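Local coordinates for protein cytochrome c' (Thermochromatium tepidum, PDB 3VRC) that carries a covalently attached heme c in a four-helix bundle and probably transfers electrons in a purple photosynthetic bacterium, at residues Y16-W21 with A47-S52; G85-D90 with H125-A130; R89-A94 with A119-C124. All coordinates share one frame; numbering follows the deposited sequence.

Contact 1 (Y16-W21 with A47-S52); sequences YAFMAW and AAIANS. With HEC (heme c), chain L.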
loop_
_atom_site.group_PDB
_atom_site.type_symbol
_atom_site.label_atom_id
_atom_site.label_comp_id
_atom_site.label_asym_id
_atom_site.label_seq_id
_atom_site.Cartn_x
_atom_site.Cartn_y
_atom_site.Cartn_z
ATOM N N TYR B 16 -3.894 -4.255 -3.574
ATOM C CA TYR B 16 -3.750 -4.349 -5.028
ATOM C C TYR B 16 -3.939 -3.013 -5.702
ATOM O O TYR B 16 -3.202 -2.661 -6.621
ATOM C CB TYR B 16 -4.770 -5.386 -5.596
ATOM C CG TYR B 16 -4.553 -6.767 -5.147
ATOM C CD1 TYR B 16 -3.317 -7.417 -5.295
ATOM C CD2 TYR B 16 -5.614 -7.494 -4.583
ATOM C CE1 TYR B 16 -3.116 -8.722 -4.845
ATOM C CE2 TYR B 16 -5.416 -8.791 -4.133
ATOM C CZ TYR B 16 -4.179 -9.392 -4.224
ATOM O OH TYR B 16 -3.987 -10.665 -3.708
ATOM N N ALA B 17 -4.945 -2.219 -5.295
ATOM C CA ALA B 17 -5.198 -0.932 -5.915
ATOM C C ALA B 17 -3.988 -0.019 -5.723
ATOM O O ALA B 17 -3.611 0.714 -6.629
ATOM C CB ALA B 17 -6.405 -0.292 -5.292
ATOM N N PHE B 18 -3.372 -0.061 -4.527
ATOM C CA PHE B 18 -2.283 0.844 -4.299
ATOM C C PHE B 18 -1.041 0.414 -5.060
ATOM O O PHE B 18 -0.287 1.267 -5.566
ATOM C CB PHE B 18 -2.027 0.989 -2.765
ATOM C CG PHE B 18 -1.446 2.329 -2.453
ATOM C CD1 PHE B 18 -2.229 3.464 -2.487
ATOM C CD2 PHE B 18 -0.087 2.504 -2.149
ATOM C CE1 PHE B 18 -1.737 4.729 -2.222
ATOM C CE2 PHE B 18 0.413 3.757 -1.889
ATOM C CZ PHE B 18 -0.396 4.873 -1.936
ATOM N N MET B 19 -0.825 -0.899 -5.185
ATOM C CA MET B 19 0.266 -1.388 -6.079
ATOM C C MET B 19 0.008 -0.911 -7.479
ATOM O O MET B 19 0.969 -0.488 -8.144
ATOM C CB MET B 19 0.383 -2.885 -6.059
ATOM C CG MET B 19 1.041 -3.440 -4.818
ATOM S SD MET B 19 1.654 -5.146 -5.022
ATOM C CE MET B 19 0.104 -6.038 -5.191
ATOM N N ALA B 20 -1.203 -1.057 -7.978
ATOM C CA ALA B 20 -1.479 -0.688 -9.351
ATOM C C ALA B 20 -1.192 0.774 -9.643
ATOM O O ALA B 20 -0.632 1.102 -10.668
ATOM C CB ALA B 20 -2.905 -1.044 -9.699
ATOM N N TRP B 21 -1.535 1.650 -8.680
ATOM C CA TRP B 21 -1.258 3.077 -8.890
ATOM C C TRP B 21 0.255 3.293 -9.036
ATOM O O TRP B 21 0.692 4.042 -9.927
ATOM C CB TRP B 21 -1.782 3.847 -7.678
ATOM C CG TRP B 21 -1.484 5.307 -7.775
ATOM C CD1 TRP B 21 -1.713 6.145 -8.804
ATOM C CD2 TRP B 21 -0.852 6.123 -6.771
ATOM N NE1 TRP B 21 -1.250 7.414 -8.549
ATOM C CE2 TRP B 21 -0.738 7.428 -7.303
ATOM C CE3 TRP B 21 -0.391 5.871 -5.470
ATOM C CZ2 TRP B 21 -0.163 8.477 -6.569
ATOM C CZ3 TRP B 21 0.204 6.901 -4.756
ATOM C CH2 TRP B 21 0.302 8.180 -5.312
ATOM N N ALA B 47 7.291 -3.417 -3.891
ATOM C CA ALA B 47 8.041 -4.380 -3.132
ATOM C C ALA B 47 7.451 -4.603 -1.755
ATOM O O ALA B 47 7.325 -5.763 -1.277
ATOM C CB ALA B 47 9.484 -3.961 -3.030
ATOM N N ALA B 48 7.124 -3.533 -1.061
ATOM C CA ALA B 48 6.636 -3.667 0.310
ATOM C C ALA B 48 5.270 -4.402 0.311
ATOM O O ALA B 48 5.071 -5.329 1.127
ATOM C CB ALA B 48 6.531 -2.324 1.010
ATOM N N ILE B 49 4.355 -3.967 -0.515
ATOM C CA ILE B 49 3.027 -4.596 -0.509
ATOM C C ILE B 49 3.104 -6.049 -0.962
ATOM O O ILE B 49 2.470 -6.928 -0.355
ATOM C CB ILE B 49 2.039 -3.800 -1.318
ATOM C CG1 ILE B 49 1.836 -2.397 -0.683
ATOM C CG2 ILE B 49 0.703 -4.575 -1.457
ATOM C CD1 ILE B 49 0.867 -1.520 -1.420
ATOM N N ALA B 50 3.943 -6.351 -1.958
ATOM C CA ALA B 50 4.061 -7.732 -2.433
ATOM C C ALA B 50 4.649 -8.631 -1.397
ATOM O O ALA B 50 4.464 -9.852 -1.491
ATOM C CB ALA B 50 4.885 -7.755 -3.707
ATOM N N ASN B 51 5.396 -8.120 -0.400
ATOM C CA ASN B 51 6.012 -8.860 0.597
ATOM C C ASN B 51 5.379 -8.678 1.991
ATOM O O ASN B 51 5.971 -8.992 2.996
ATOM C CB ASN B 51 7.523 -8.576 0.648
ATOM C CG ASN B 51 8.177 -9.155 -0.605
ATOM O OD1 ASN B 51 8.363 -10.379 -0.686
ATOM N ND2 ASN B 51 8.482 -8.353 -1.585
ATOM N N SER B 52 4.116 -8.263 2.031
ATOM C CA SER B 52 3.440 -7.905 3.267
ATOM C C SER B 52 2.622 -9.002 3.842
ATOM O O SER B 52 2.023 -8.756 4.885
ATOM C CB SER B 52 2.553 -6.646 3.029
ATOM O OG SER B 52 1.474 -6.899 2.176
HETATM FE FE HEC L . -4.036 -8.432 -8.322
HETATM C CHA HEC L . -7.371 -7.723 -7.750
HETATM C CHB HEC L . -3.511 -5.212 -9.396
HETATM C CHC HEC L . -0.674 -8.974 -8.345
HETATM C CHD HEC L . -4.578 -11.617 -7.245
HETATM N NA HEC L . -5.248 -6.773 -8.605
HETATM C C1A HEC L . -6.571 -6.675 -8.309
HETATM C C2A HEC L . -7.079 -5.422 -8.737
HETATM C C3A HEC L . -5.978 -4.677 -9.242
HETATM C C4A HEC L . -4.859 -5.570 -9.072
HETATM C CMA HEC L . -5.931 -3.283 -9.732
HETATM C CAA HEC L . -8.519 -5.019 -8.742
HETATM C CBA HEC L . -8.837 -3.813 -7.996
HETATM C CGA HEC L . -8.471 -4.078 -6.578
HETATM O O1A HEC L . -7.914 -3.096 -5.969
HETATM O O2A HEC L . -8.735 -5.121 -5.968
HETATM N NB HEC L . -2.399 -7.277 -8.735
HETATM C C1B HEC L . -2.376 -6.027 -9.176
HETATM C C2B HEC L . -1.050 -5.583 -9.546
HETATM C C3B HEC L . -0.244 -6.668 -9.196
HETATM C C4B HEC L . -1.112 -7.708 -8.692
HETATM C CMB HEC L . -0.651 -4.285 -10.102
HETATM C CAB HEC L . 1.254 -6.866 -9.356
HETATM C CBB HEC L . 2.129 -5.719 -9.038
HETATM N NC HEC L . -2.834 -10.018 -7.868
HETATM C C1C HEC L . -1.468 -10.077 -7.966
HETATM C C2C HEC L . -0.952 -11.414 -7.682
HETATM C C3C HEC L . -2.108 -12.151 -7.348
HETATM C C4C HEC L . -3.239 -11.253 -7.499
HETATM C CMC HEC L . 0.479 -11.782 -7.791
HETATM C CAC HEC L . -2.229 -13.610 -6.987
HETATM C CBC HEC L . -0.979 -14.275 -6.491
HETATM N ND HEC L . -5.636 -9.480 -7.696
HETATM C C1D HEC L . -5.683 -10.766 -7.271
HETATM C C2D HEC L . -6.985 -11.172 -6.836
HETATM C C3D HEC L . -7.779 -10.057 -6.903
HETATM C C4D HEC L . -6.890 -8.999 -7.411
HETATM C CMD HEC L . -7.383 -12.563 -6.388
HETATM C CAD HEC L . -9.203 -9.857 -6.483
HETATM C CBD HEC L . -9.259 -9.403 -4.999
HETATM C CGD HEC L . -10.682 -9.319 -4.473
HETATM O O1D HEC L . -11.524 -8.703 -5.189
HETATM O O2D HEC L . -10.942 -9.889 -3.402
#
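In the four-helix bundle of cytochrome c', helices 5-31 and 36-50 meet beside the distal face of the heme, where Met19 packs on Ile49. Met19 CG lies 3.6 Å from Ile49 CG2, and the two side chains lie alongside, running in opposite senses. The Met19 chain bends at its last torsion (chi3 -68°), which carries CE on past CG2 toward the porphyrin, 4.1 Å from HEC C4B. Met19 SD also faces Ala50, 4.4 Å from its CB. The other branch of Ile49 reaches Phe18 at about a right angle: CD1 sits 4.1 Å from Phe18 CB and near the plane of the ring, at its edge. One turn before, Tyr16 lays a ring face on the porphyrin, with HEC ND 3.5 Å above its plane and CD1 3.3 Å from HEC FE, so the ring occupies the side of the iron across from His125. Tyr16 OH is hydrogen-bonded to Tyr58. At the end of helix 36-50, Ile49 O accepts from both the backbone N and OG of Ser52. Phe18 of the second subunit packs on Ile49 and Ser52, while Ala50 and Asn51 face helix 81-103.

Contact 2 (G85-D90 with H125-A130); sequences GKLARD and HQKYRA. With HEC (heme c), chain L.
Leu87 reaches across from helix 81-103 to Lys127 and Tyr128 at the end of helix 107-128, beside the heme edge that carries HEC CBC. Before it in the sequence, Lys86 turns to its own helix and gives a 2.8 Å salt bridge from NZ to Asp90 OD2, on the syn lone pair of that oxygen. Leu87 then makes the crossing with one methyl. Its CD1 comes to the edge of the Tyr128 ring, near its plane, 3.8 Å from CE2. The same CD1 lies 4.0 Å from Lys127 CD, where the extended lysine chain passes at about a right angle. Lys127 CB in turn sits over the centre of the Tyr128 ring, so the aromatic ring is touched on a face and at an edge. On the heme side, Ala88 N approaches HEC CBC at 3.5 Å.

On the second segment, His125 binds the heme iron through NE2 at 2.1 Å as its axial ligand. The guanidinium of Arg129 lies over this imidazole: His125 ND1 is 3.3 Å above the guanidinium plane, over its centre, and the guanidinium edge faces HEC C1A. Asp83, just before the first segment, takes a salt bridge from Lys127 NZ and a hydrogen bond from Tyr128 OH on one oxygen, OD2. The contact is thus apolar where the segments meet, the polar ends of Lys127 and Tyr128 are both taken up by Asp83, and the cationic guanidinium lying over the axial imidazole probably alters the electrostatic field felt by the heme.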
loop_
_atom_site.group_PDB
_atom_site.type_symbol
_atom_site.label_atom_id
_atom_site.label_comp_id
_atom_site.label_asym_id
_atom_site.label_seq_id
_atom_site.Cartn_x
_atom_site.Cartn_y
_atom_site.Cartn_z
ATOM N N GLY B 85 -0.261 -19.205 -3.658
ATOM C CA GLY B 85 0.842 -18.848 -2.802
ATOM C C GLY B 85 2.156 -18.768 -3.582
ATOM O O GLY B 85 2.987 -17.866 -3.387
ATOM N N LYS B 86 2.364 -19.729 -4.476
ATOM C CA LYS B 86 3.567 -19.738 -5.295
ATOM C C LYS B 86 3.581 -18.502 -6.210
ATOM O O LYS B 86 4.633 -17.824 -6.364
ATOM C CB LYS B 86 3.620 -21.016 -6.144
ATOM C CG LYS B 86 4.920 -21.184 -6.919
ATOM C CD LYS B 86 4.857 -20.645 -8.346
ATOM C CE LYS B 86 6.230 -20.748 -9.030
ATOM N NZ LYS B 86 6.161 -20.220 -10.431
ATOM N N LEU B 87 2.445 -18.179 -6.828
ATOM C CA LEU B 87 2.365 -16.994 -7.690
ATOM C C LEU B 87 2.592 -15.711 -6.885
ATOM O O LEU B 87 3.205 -14.752 -7.409
ATOM C CB LEU B 87 1.050 -16.942 -8.431
ATOM C CG LEU B 87 0.793 -18.117 -9.416
ATOM C CD1 LEU B 87 -0.447 -17.864 -10.204
ATOM C CD2 LEU B 87 1.980 -18.442 -10.299
ATOM N N ALA B 88 2.144 -15.690 -5.629
ATOM C CA ALA B 88 2.397 -14.547 -4.770
ATOM C C ALA B 88 3.873 -14.447 -4.461
ATOM O O ALA B 88 4.451 -13.341 -4.431
ATOM C CB ALA B 88 1.552 -14.636 -3.510
ATOM N N ARG B 89 4.529 -15.588 -4.220
ATOM C CA ARG B 89 5.979 -15.538 -3.978
ATOM C C ARG B 89 6.746 -15.090 -5.192
ATOM O O ARG B 89 7.719 -14.325 -5.038
ATOM C CB ARG B 89 6.454 -16.906 -3.500
ATOM C CG ARG B 89 6.094 -17.216 -2.051
ATOM C CD ARG B 89 6.743 -18.481 -1.467
ATOM N NE ARG B 89 6.562 -19.675 -2.302
ATOM C CZ ARG B 89 5.522 -20.518 -2.238
ATOM N NH1 ARG B 89 4.499 -20.314 -1.399
ATOM N NH2 ARG B 89 5.492 -21.552 -3.059
ATOM N N ASP B 90 6.303 -15.478 -6.407
ATOM C CA ASP B 90 6.952 -14.984 -7.583
ATOM C C ASP B 90 6.830 -13.467 -7.659
ATOM O O ASP B 90 7.809 -12.795 -8.014
ATOM C CB ASP B 90 6.297 -15.530 -8.860
ATOM C CG ASP B 90 6.577 -17.018 -9.161
ATOM O OD1 ASP B 90 7.407 -17.636 -8.497
ATOM O OD2 ASP B 90 5.846 -17.499 -10.110
ATOM N N HIS B 125 -3.651 -13.065 -12.154
ATOM C CA HIS B 125 -4.916 -12.615 -12.587
ATOM C C HIS B 125 -5.547 -13.580 -13.590
ATOM O O HIS B 125 -6.763 -13.855 -13.526
ATOM C CB HIS B 125 -4.827 -11.247 -13.230
ATOM C CG HIS B 125 -4.455 -10.175 -12.224
ATOM N ND1 HIS B 125 -3.898 -9.004 -12.541
ATOM C CD2 HIS B 125 -4.581 -10.170 -10.840
ATOM C CE1 HIS B 125 -3.693 -8.300 -11.412
ATOM N NE2 HIS B 125 -4.116 -8.999 -10.375
ATOM N N GLN B 126 -4.740 -14.067 -14.539
ATOM C CA GLN B 126 -5.291 -14.911 -15.605
ATOM C C GLN B 126 -5.975 -16.130 -14.997
ATOM O O GLN B 126 -6.984 -16.585 -15.523
ATOM C CB GLN B 126 -4.192 -15.304 -16.561
ATOM C CG GLN B 126 -3.973 -14.132 -17.489
ATOM C CD GLN B 126 -3.046 -14.434 -18.619
ATOM O OE1 GLN B 126 -2.009 -15.072 -18.423
ATOM N NE2 GLN B 126 -3.409 -13.973 -19.830
ATOM N N LYS B 127 -5.395 -16.695 -13.957
ATOM C CA LYS B 127 -5.975 -17.865 -13.351
ATOM C C LYS B 127 -7.081 -17.557 -12.365
ATOM O O LYS B 127 -8.015 -18.370 -12.231
ATOM C CB LYS B 127 -4.883 -18.650 -12.627
ATOM C CG LYS B 127 -3.908 -19.379 -13.541
ATOM C CD LYS B 127 -2.784 -19.991 -12.717
ATOM C CE LYS B 127 -2.021 -21.097 -13.425
ATOM N NZ LYS B 127 -0.850 -21.486 -12.557
ATOM N N TYR B 128 -6.900 -16.493 -11.550
ATOM C CA TYR B 128 -7.610 -16.422 -10.294
ATOM C C TYR B 128 -8.439 -15.155 -10.044
ATOM O O TYR B 128 -9.113 -15.075 -9.017
ATOM C CB TYR B 128 -6.629 -16.598 -9.153
ATOM C CG TYR B 128 -5.895 -17.927 -9.166
ATOM C CD1 TYR B 128 -6.624 -19.125 -9.239
ATOM C CD2 TYR B 128 -4.506 -18.006 -9.156
ATOM C CE1 TYR B 128 -5.982 -20.354 -9.298
ATOM C CE2 TYR B 128 -3.872 -19.218 -9.180
ATOM C CZ TYR B 128 -4.619 -20.418 -9.256
ATOM O OH TYR B 128 -3.991 -21.647 -9.325
ATOM N N ARG B 129 -8.416 -14.195 -10.955
ATOM C CA ARG B 129 -9.181 -12.948 -10.790
ATOM C C ARG B 129 -10.191 -12.809 -11.881
ATOM O O ARG B 129 -9.866 -12.964 -13.069
ATOM C CB ARG B 129 -8.231 -11.751 -10.790
ATOM C CG ARG B 129 -8.968 -10.436 -10.515
ATOM C CD ARG B 129 -8.109 -9.194 -10.711
ATOM N NE ARG B 129 -7.814 -9.001 -12.120
ATOM C CZ ARG B 129 -7.135 -7.955 -12.570
ATOM N NH1 ARG B 129 -6.642 -7.032 -11.711
ATOM N NH2 ARG B 129 -6.947 -7.782 -13.869
ATOM N N ALA B 130 -11.448 -12.519 -11.522
ATOM C CA ALA B 130 -12.498 -12.261 -12.523
ATOM C C ALA B 130 -12.240 -10.932 -13.225
ATOM O O ALA B 130 -11.780 -9.971 -12.632
ATOM C CB ALA B 130 -13.836 -12.275 -11.815
HETATM FE FE HEC L . -4.036 -8.432 -8.322
HETATM C CHA HEC L . -7.371 -7.723 -7.750
HETATM C CHB HEC L . -3.511 -5.212 -9.396
HETATM C CHC HEC L . -0.674 -8.974 -8.345
HETATM C CHD HEC L . -4.578 -11.617 -7.245
HETATM N NA HEC L . -5.248 -6.773 -8.605
HETATM C C1A HEC L . -6.571 -6.675 -8.309
HETATM C C2A HEC L . -7.079 -5.422 -8.737
HETATM C C3A HEC L . -5.978 -4.677 -9.242
HETATM C C4A HEC L . -4.859 -5.570 -9.072
HETATM C CMA HEC L . -5.931 -3.283 -9.732
HETATM C CAA HEC L . -8.519 -5.019 -8.742
HETATM C CBA HEC L . -8.837 -3.813 -7.996
HETATM C CGA HEC L . -8.471 -4.078 -6.578
HETATM O O1A HEC L . -7.914 -3.096 -5.969
HETATM O O2A HEC L . -8.735 -5.121 -5.968
HETATM N NB HEC L . -2.399 -7.277 -8.735
HETATM C C1B HEC L . -2.376 -6.027 -9.176
HETATM C C2B HEC L . -1.050 -5.583 -9.546
HETATM C C3B HEC L . -0.244 -6.668 -9.196
HETATM C C4B HEC L . -1.112 -7.708 -8.692
HETATM C CMB HEC L . -0.651 -4.285 -10.102
HETATM C CAB HEC L . 1.254 -6.866 -9.356
HETATM C CBB HEC L . 2.129 -5.719 -9.038
HETATM N NC HEC L . -2.834 -10.018 -7.868
HETATM C C1C HEC L . -1.468 -10.077 -7.966
HETATM C C2C HEC L . -0.952 -11.414 -7.682
HETATM C C3C HEC L . -2.108 -12.151 -7.348
HETATM C C4C HEC L . -3.239 -11.253 -7.499
HETATM C CMC HEC L . 0.479 -11.782 -7.791
HETATM C CAC HEC L . -2.229 -13.610 -6.987
HETATM C CBC HEC L . -0.979 -14.275 -6.491
HETATM N ND HEC L . -5.636 -9.480 -7.696
HETATM C C1D HEC L . -5.683 -10.766 -7.271
HETATM C C2D HEC L . -6.985 -11.172 -6.836
HETATM C C3D HEC L . -7.779 -10.057 -6.903
HETATM C C4D HEC L . -6.890 -8.999 -7.411
HETATM C CMD HEC L . -7.383 -12.563 -6.388
HETATM C CAD HEC L . -9.203 -9.857 -6.483
HETATM C CBD HEC L . -9.259 -9.403 -4.999
HETATM C CGD HEC L . -10.682 -9.319 -4.473
HETATM O O1D HEC L . -11.524 -8.703 -5.189
HETATM O O2D HEC L . -10.942 -9.889 -3.402
#

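Contact 3 (R89-A94 with A119-C124); sequences RDLGTA and AACKAC. With HEC (heme c), chain L.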
loop_
_atom_site.group_PDB
_atom_site.type_symbol
_atom_site.label_atom_id
_atom_site.label_comp_id
_atom_site.label_asym_id
_atom_site.label_seq_id
_atom_site.Cartn_x
_atom_site.Cartn_y
_atom_site.Cartn_z
ATOM N N ARG B 89 4.529 -15.588 -4.220
ATOM C CA ARG B 89 5.979 -15.538 -3.978
ATOM C C ARG B 89 6.746 -15.090 -5.192
ATOM O O ARG B 89 7.719 -14.325 -5.038
ATOM C CB ARG B 89 6.454 -16.906 -3.500
ATOM C CG ARG B 89 6.094 -17.216 -2.051
ATOM C CD ARG B 89 6.743 -18.481 -1.467
ATOM N NE ARG B 89 6.562 -19.675 -2.302
ATOM C CZ ARG B 89 5.522 -20.518 -2.238
ATOM N NH1 ARG B 89 4.499 -20.314 -1.399
ATOM N NH2 ARG B 89 5.492 -21.552 -3.059
ATOM N N ASP B 90 6.303 -15.478 -6.407
ATOM C CA ASP B 90 6.952 -14.984 -7.583
ATOM C C ASP B 90 6.830 -13.467 -7.659
ATOM O O ASP B 90 7.809 -12.795 -8.014
ATOM C CB ASP B 90 6.297 -15.530 -8.860
ATOM C CG ASP B 90 6.577 -17.018 -9.161
ATOM O OD1 ASP B 90 7.407 -17.636 -8.497
ATOM O OD2 ASP B 90 5.846 -17.499 -10.110
ATOM N N LEU B 91 5.669 -12.912 -7.318
ATOM C CA LEU B 91 5.545 -11.460 -7.262
ATOM C C LEU B 91 6.468 -10.871 -6.210
ATOM O O LEU B 91 7.119 -9.847 -6.501
ATOM C CB LEU B 91 4.108 -11.018 -6.984
ATOM C CG LEU B 91 3.950 -9.501 -6.953
ATOM C CD1 LEU B 91 4.091 -8.923 -8.330
ATOM C CD2 LEU B 91 2.609 -9.095 -6.321
ATOM N N GLY B 92 6.549 -11.448 -5.017
ATOM C CA GLY B 92 7.381 -10.864 -3.990
ATOM C C GLY B 92 8.827 -10.726 -4.444
ATOM O O GLY B 92 9.486 -9.712 -4.221
ATOM N N THR B 93 9.332 -11.809 -5.063
ATOM C CA THR B 93 10.730 -11.838 -5.510
ATOM C C THR B 93 10.906 -10.846 -6.638
ATOM O O THR B 93 11.906 -10.045 -6.638
ATOM C CB THR B 93 11.067 -13.254 -5.987
ATOM O OG1 THR B 93 10.926 -14.114 -4.842
ATOM C CG2 THR B 93 12.460 -13.332 -6.656
ATOM N N ALA B 94 10.027 -10.809 -7.628
ATOM C CA ALA B 94 10.156 -9.882 -8.757
ATOM C C ALA B 94 10.058 -8.455 -8.242
ATOM O O ALA B 94 10.797 -7.563 -8.718
ATOM C CB ALA B 94 9.110 -10.159 -9.820
ATOM N N ALA B 119 4.478 -9.324 -15.400
ATOM C CA ALA B 119 4.160 -10.714 -15.779
ATOM C C ALA B 119 3.642 -11.495 -14.574
ATOM O O ALA B 119 2.747 -12.334 -14.725
ATOM C CB ALA B 119 5.386 -11.356 -16.394
ATOM N N ALA B 120 4.214 -11.237 -13.393
ATOM C CA ALA B 120 3.766 -11.925 -12.182
ATOM C C ALA B 120 2.336 -11.492 -11.793
ATOM O O ALA B 120 1.534 -12.323 -11.365
ATOM C CB ALA B 120 4.753 -11.729 -11.040
ATOM N N CYS B 121 2.013 -10.215 -11.912
ATOM C CA CYS B 121 0.632 -9.789 -11.644
ATOM C C CYS B 121 -0.312 -10.530 -12.610
ATOM O O CYS B 121 -1.339 -11.075 -12.209
ATOM C CB CYS B 121 0.447 -8.295 -11.877
ATOM S SG CYS B 121 1.679 -7.134 -11.210
ATOM N N LYS B 122 0.044 -10.492 -13.891
ATOM C CA LYS B 122 -0.842 -11.071 -14.908
ATOM C C LYS B 122 -1.002 -12.560 -14.758
ATOM O O LYS B 122 -2.096 -13.100 -14.977
ATOM C CB LYS B 122 -0.242 -10.761 -16.291
ATOM C CG LYS B 122 -1.132 -11.224 -17.458
ATOM C CD LYS B 122 -0.483 -10.876 -18.798
ATOM C CE LYS B 122 -1.303 -11.403 -19.955
ATOM N NZ LYS B 122 -0.645 -11.112 -21.277
ATOM N N ALA B 123 0.040 -13.283 -14.364
ATOM C CA ALA B 123 -0.017 -14.741 -14.249
ATOM C C ALA B 123 -1.092 -15.108 -13.239
ATOM O O ALA B 123 -1.866 -16.084 -13.428
ATOM C CB ALA B 123 1.351 -15.343 -13.849
ATOM N N CYS B 124 -1.120 -14.383 -12.124
ATOM C CA CYS B 124 -2.131 -14.664 -11.104
ATOM C C CYS B 124 -3.527 -14.252 -11.559
ATOM O O CYS B 124 -4.477 -15.030 -11.404
ATOM C CB CYS B 124 -1.709 -14.045 -9.779
ATOM S SG CYS B 124 -2.875 -14.540 -8.494
HETATM FE FE HEC L . -4.036 -8.432 -8.322
HETATM C CHA HEC L . -7.371 -7.723 -7.750
HETATM C CHB HEC L . -3.511 -5.212 -9.396
HETATM C CHC HEC L . -0.674 -8.974 -8.345
HETATM C CHD HEC L . -4.578 -11.617 -7.245
HETATM N NA HEC L . -5.248 -6.773 -8.605
HETATM C C1A HEC L . -6.571 -6.675 -8.309
HETATM C C2A HEC L . -7.079 -5.422 -8.737
HETATM C C3A HEC L . -5.978 -4.677 -9.242
HETATM C C4A HEC L . -4.859 -5.570 -9.072
HETATM C CMA HEC L . -5.931 -3.283 -9.732
HETATM C CAA HEC L . -8.519 -5.019 -8.742
HETATM C CBA HEC L . -8.837 -3.813 -7.996
HETATM C CGA HEC L . -8.471 -4.078 -6.578
HETATM O O1A HEC L . -7.914 -3.096 -5.969
HETATM O O2A HEC L . -8.735 -5.121 -5.968
HETATM N NB HEC L . -2.399 -7.277 -8.735
HETATM C C1B HEC L . -2.376 -6.027 -9.176
HETATM C C2B HEC L . -1.050 -5.583 -9.546
HETATM C C3B HEC L . -0.244 -6.668 -9.196
HETATM C C4B HEC L . -1.112 -7.708 -8.692
HETATM C CMB HEC L . -0.651 -4.285 -10.102
HETATM C CAB HEC L . 1.254 -6.866 -9.356
HETATM C CBB HEC L . 2.129 -5.719 -9.038
HETATM N NC HEC L . -2.834 -10.018 -7.868
HETATM C C1C HEC L . -1.468 -10.077 -7.966
HETATM C C2C HEC L . -0.952 -11.414 -7.682
HETATM C C3C HEC L . -2.108 -12.151 -7.348
HETATM C C4C HEC L . -3.239 -11.253 -7.499
HETATM C CMC HEC L . 0.479 -11.782 -7.791
HETATM C CAC HEC L . -2.229 -13.610 -6.987
HETATM C CBC HEC L . -0.979 -14.275 -6.491
HETATM N ND HEC L . -5.636 -9.480 -7.696
HETATM C C1D HEC L . -5.683 -10.766 -7.271
HETATM C C2D HEC L . -6.985 -11.172 -6.836
HETATM C C3D HEC L . -7.779 -10.057 -6.903
HETATM C C4D HEC L . -6.890 -8.999 -7.411
HETATM C CMD HEC L . -7.383 -12.563 -6.388
HETATM C CAD HEC L . -9.203 -9.857 -6.483
HETATM C CBD HEC L . -9.259 -9.403 -4.999
HETATM C CGD HEC L . -10.682 -9.319 -4.473
HETATM O O1D HEC L . -11.524 -8.703 -5.189
HETATM O O2D HEC L . -10.942 -9.889 -3.402
#
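Leu91 and Ala120 bring helices 81-103 and 107-128 together in the antiparallel bundle, next to the CXXCH heme-attachment motif that starts at Cys121. The short segments run at 169° to each other with their axes 9.0 Å apart, and the CA atoms of Leu91 and Ala120 are only 5.3 Å apart. Along the leucine, CB meets the heme methyl HEC CMC at 3.8 Å and has the Ala120 methyl beside it. Its first torsion holds CG anti to the backbone N (chi1 -179°), directing the fork at the porphyrin rim. From there CD1 reaches HEC CAB, 3.7 Å away, and touches both Ala120 CB at 4.0 Å and Cys121 SG. The other branch, CD2, rests against HEC CMC and HEC CHC. An alanine here would lose the forked tip, and is likely to open a gap between the Ala120 methyl, the thioether sulfur and the heme rim. Ala120 CB fits close to the opposing backbone, 3.9 Å from Leu91 CA, which a small residue allows. Val117, one turn earlier on helix 107-128, continues the packing against Leu91 and Ala94. The two cysteines fasten the heme with different first torsions, Cys121 SG beside its backbone N and Cys124 SG anti to it: as thioethers, SG of Cys121 is covalently bonded to HEC CAB and SG of Cys124 to HEC CAC, each at 1.9 Å.

From the N terminus, contact 1 joins helix 5-31 to helix 36-50 and closes its loop before the chain enters helix 81-103. Both later contacts lie after it in the chain and join helix 81-103 to helix 107-128. Residues 89-94 with 119-124 nest inside the wider loop of 85-90 with 125-130, as in an antiparallel helix pair; the two share Arg89 and Asp90. Leu87 CD1 continues from contact 2 onto Cys124 of contact 3. Contacts 1 and 3 touch through Ala50 on Leu91 and Gly92, while contacts 1 and 2 do not touch. All three border the same heme, held covalently by helix 107-128 and touched from helices 5-31 and 81-103.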